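Local coordinates for probable ABC transporter phosphite binding protein PhnD1 (Prochlorococcus marinus str. MIT 9301, PDB 5LQ5) that binds inorganic phosphite strongly, and methylphosphonate and phosphate only very weakly, probably as the solute-binding component of an ABC transporter, at residues N125-R130 with P201-Y206. Numbering follows the deposited sequence.
Sequences NSTSGR and PEYVDY. With PO3 (phosphite ion), chain B.
Thr127 and Ser128 meet Asp205 and Tyr203, and phosphite lies between this helix start and Asp205 and Tyr206. Van der Waals contact is modest. Thr127 CG2 lies obliquely against the Tyr203 ring, 4.0 Å from CE1. Ser128 CB packs tightly, 3.0 Å from Tyr203 OH, a hydroxyl hydrogen-bonded to Ser92; only a small side chain suits such closeness.

Five hydrogen bonds to the anion come from the helix start. Thr127 N reaches phosphite O2 at 2.8 Å and 167°, nearly straight. With chi1 -42°, Thr127 OG1 sits beside that N and also bonds O2, while the methyl turns to Tyr203. Ser128 grips phosphite O1 with N and OG. Ser126 OG donates to O3 and, as N-cap, accepts from Gly129 N, serving ligand and helix. The helix dipole probably favours the negative charge.

Asp205 OD2 stands 2.5 Å from phosphite O1, so close that one acid group probably carries a proton. Asp205 OD1 accepts from Gly65 N and lies 3.4 Å from Thr127 OG1, which also bonds Leu66 N. Long Tyr206 brings its hydroxyl near P, held by Asp13 and Asn176.

Tyr46 and His158 also bind phosphite, buried in the periplasmic binding-protein cleft where helix 127-139 faces the loop connecting strands 194-199 and 207-210, which belong to different sheets.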
loop_
_atom_site.group_PDB
_atom_site.type_symbol
_atom_site.label_atom_id
_atom_site.label_comp_id
_atom_site.label_asym_id
_atom_site.label_seq_id
_atom_site.Cartn_x
_atom_site.Cartn_y
_atom_site.Cartn_z
ATOM N N ASN A 125 -6.393 -5.798 -5.189
ATOM C CA ASN A 125 -5.374 -5.034 -5.918
ATOM C C ASN A 125 -4.204 -4.600 -5.058
ATOM O O ASN A 125 -3.414 -3.742 -5.451
ATOM C CB ASN A 125 -6.048 -3.830 -6.635
ATOM C CG ASN A 125 -6.938 -4.270 -7.788
ATOM O OD1 ASN A 125 -6.555 -5.075 -8.592
ATOM N ND2 ASN A 125 -8.105 -3.742 -7.842
ATOM N N SER A 126 -4.077 -5.227 -3.907
ATOM C CA SER A 126 -2.936 -4.951 -2.976
ATOM C C SER A 126 -1.664 -5.707 -3.372
ATOM O O SER A 126 -1.705 -6.902 -3.686
ATOM C CB SER A 126 -3.302 -5.307 -1.537
ATOM O OG SER A 126 -2.182 -5.091 -0.690
ATOM N N THR A 127 -0.555 -4.988 -3.414
ATOM C CA THR A 127 0.751 -5.579 -3.645
ATOM C C THR A 127 1.173 -6.493 -2.480
ATOM O O THR A 127 1.446 -7.689 -2.677
ATOM C CB THR A 127 1.821 -4.478 -3.856
ATOM O OG1 THR A 127 1.278 -3.424 -4.699
ATOM C CG2 THR A 127 3.066 -5.095 -4.514
ATOM N N SER A 128 1.232 -5.888 -1.294
ATOM C CA SER A 128 1.676 -6.569 -0.069
ATOM C C SER A 128 0.627 -7.452 0.611
ATOM O O SER A 128 0.953 -8.318 1.415
ATOM C CB SER A 128 2.218 -5.552 0.913
ATOM O OG SER A 128 1.203 -4.715 1.441
ATOM N N GLY A 129 -0.626 -7.243 0.224
ATOM C CA GLY A 129 -1.742 -7.971 0.805
ATOM C C GLY A 129 -2.370 -8.992 -0.120
ATOM O O GLY A 129 -3.194 -9.775 0.302
ATOM N N ARG A 130 -1.958 -8.997 -1.381
ATOM C CA ARG A 130 -2.531 -9.956 -2.332
ATOM C C ARG A 130 -1.540 -10.454 -3.369
ATOM O O ARG A 130 -1.299 -11.650 -3.439
ATOM C CB ARG A 130 -3.781 -9.417 -3.021
ATOM C CG ARG A 130 -4.562 -10.460 -3.811
ATOM C CD ARG A 130 -4.062 -10.630 -5.228
ATOM N NE ARG A 130 -4.708 -11.783 -5.873
ATOM C CZ ARG A 130 -5.933 -11.778 -6.414
ATOM N NH1 ARG A 130 -6.643 -10.664 -6.483
ATOM N NH2 ARG A 130 -6.447 -12.911 -6.910
ATOM N N PRO A 201 10.195 -12.700 1.082
ATOM C CA PRO A 201 11.228 -11.955 0.383
ATOM C C PRO A 201 10.783 -10.533 0.026
ATOM O O PRO A 201 9.594 -10.198 0.102
ATOM C CB PRO A 201 11.440 -12.770 -0.900
ATOM C CG PRO A 201 11.010 -14.147 -0.571
ATOM C CD PRO A 201 9.844 -13.936 0.347
ATOM N N GLU A 202 11.768 -9.730 -0.331
ATOM C CA GLU A 202 11.581 -8.308 -0.688
ATOM C C GLU A 202 11.079 -8.096 -2.110
ATOM O O GLU A 202 11.354 -8.900 -3.010
ATOM C CB GLU A 202 12.898 -7.526 -0.561
ATOM C CG GLU A 202 13.467 -7.508 0.854
ATOM C CD GLU A 202 14.985 -7.378 0.926
ATOM O OE1 GLU A 202 15.704 -7.914 0.059
ATOM O OE2 GLU A 202 15.471 -6.744 1.883
ATOM N N TYR A 203 10.379 -6.979 -2.285
ATOM C CA TYR A 203 9.833 -6.542 -3.575
ATOM C C TYR A 203 9.614 -5.011 -3.485
ATOM O O TYR A 203 9.729 -4.431 -2.417
ATOM C CB TYR A 203 8.523 -7.310 -3.952
ATOM C CG TYR A 203 7.508 -7.274 -2.856
ATOM C CD1 TYR A 203 6.662 -6.169 -2.734
ATOM C CD2 TYR A 203 7.430 -8.295 -1.893
ATOM C CE1 TYR A 203 5.749 -6.087 -1.703
ATOM C CE2 TYR A 203 6.504 -8.225 -0.858
ATOM C CZ TYR A 203 5.678 -7.099 -0.759
ATOM O OH TYR A 203 4.770 -6.983 0.273
ATOM N N VAL A 204 9.256 -4.378 -4.606
ATOM C CA VAL A 204 9.016 -2.913 -4.621
ATOM C C VAL A 204 7.535 -2.639 -4.326
ATOM O O VAL A 204 6.686 -3.407 -4.741
ATOM C CB VAL A 204 9.410 -2.258 -5.963
ATOM C CG1 VAL A 204 8.458 -2.622 -7.079
ATOM C CG2 VAL A 204 9.465 -0.763 -5.818
ATOM N N ASP A 205 7.218 -1.533 -3.654
ATOM C CA ASP A 205 5.817 -1.257 -3.319
ATOM C C ASP A 205 5.427 0.223 -3.482
ATOM O O ASP A 205 5.195 0.694 -4.618
ATOM C CB ASP A 205 5.444 -1.877 -1.965
ATOM C CG ASP A 205 3.908 -2.035 -1.779
ATOM O OD1 ASP A 205 3.120 -1.532 -2.634
ATOM O OD2 ASP A 205 3.492 -2.744 -0.825
ATOM N N TYR A 206 5.245 0.930 -2.368
ATOM C CA TYR A 206 4.508 2.184 -2.424
ATOM C C TYR A 206 5.252 3.315 -3.099
ATOM O O TYR A 206 6.481 3.388 -3.051
ATOM C CB TYR A 206 4.107 2.649 -1.030
ATOM C CG TYR A 206 3.120 1.782 -0.292
ATOM C CD1 TYR A 206 1.800 2.174 -0.195
ATOM C CD2 TYR A 206 3.497 0.625 0.377
ATOM C CE1 TYR A 206 0.865 1.440 0.501
ATOM C CE2 TYR A 206 2.564 -0.153 1.083
ATOM C CZ TYR A 206 1.258 0.275 1.173
ATOM O OH TYR A 206 0.368 -0.523 1.900
HETATM P P PO3 B . -0.196 -2.215 -1.190
HETATM O O1 PO3 B . 0.996 -3.094 -0.687
HETATM O O2 PO3 B . -0.441 -2.276 -2.753
HETATM O O3 PO3 B . -1.496 -2.522 -0.395
#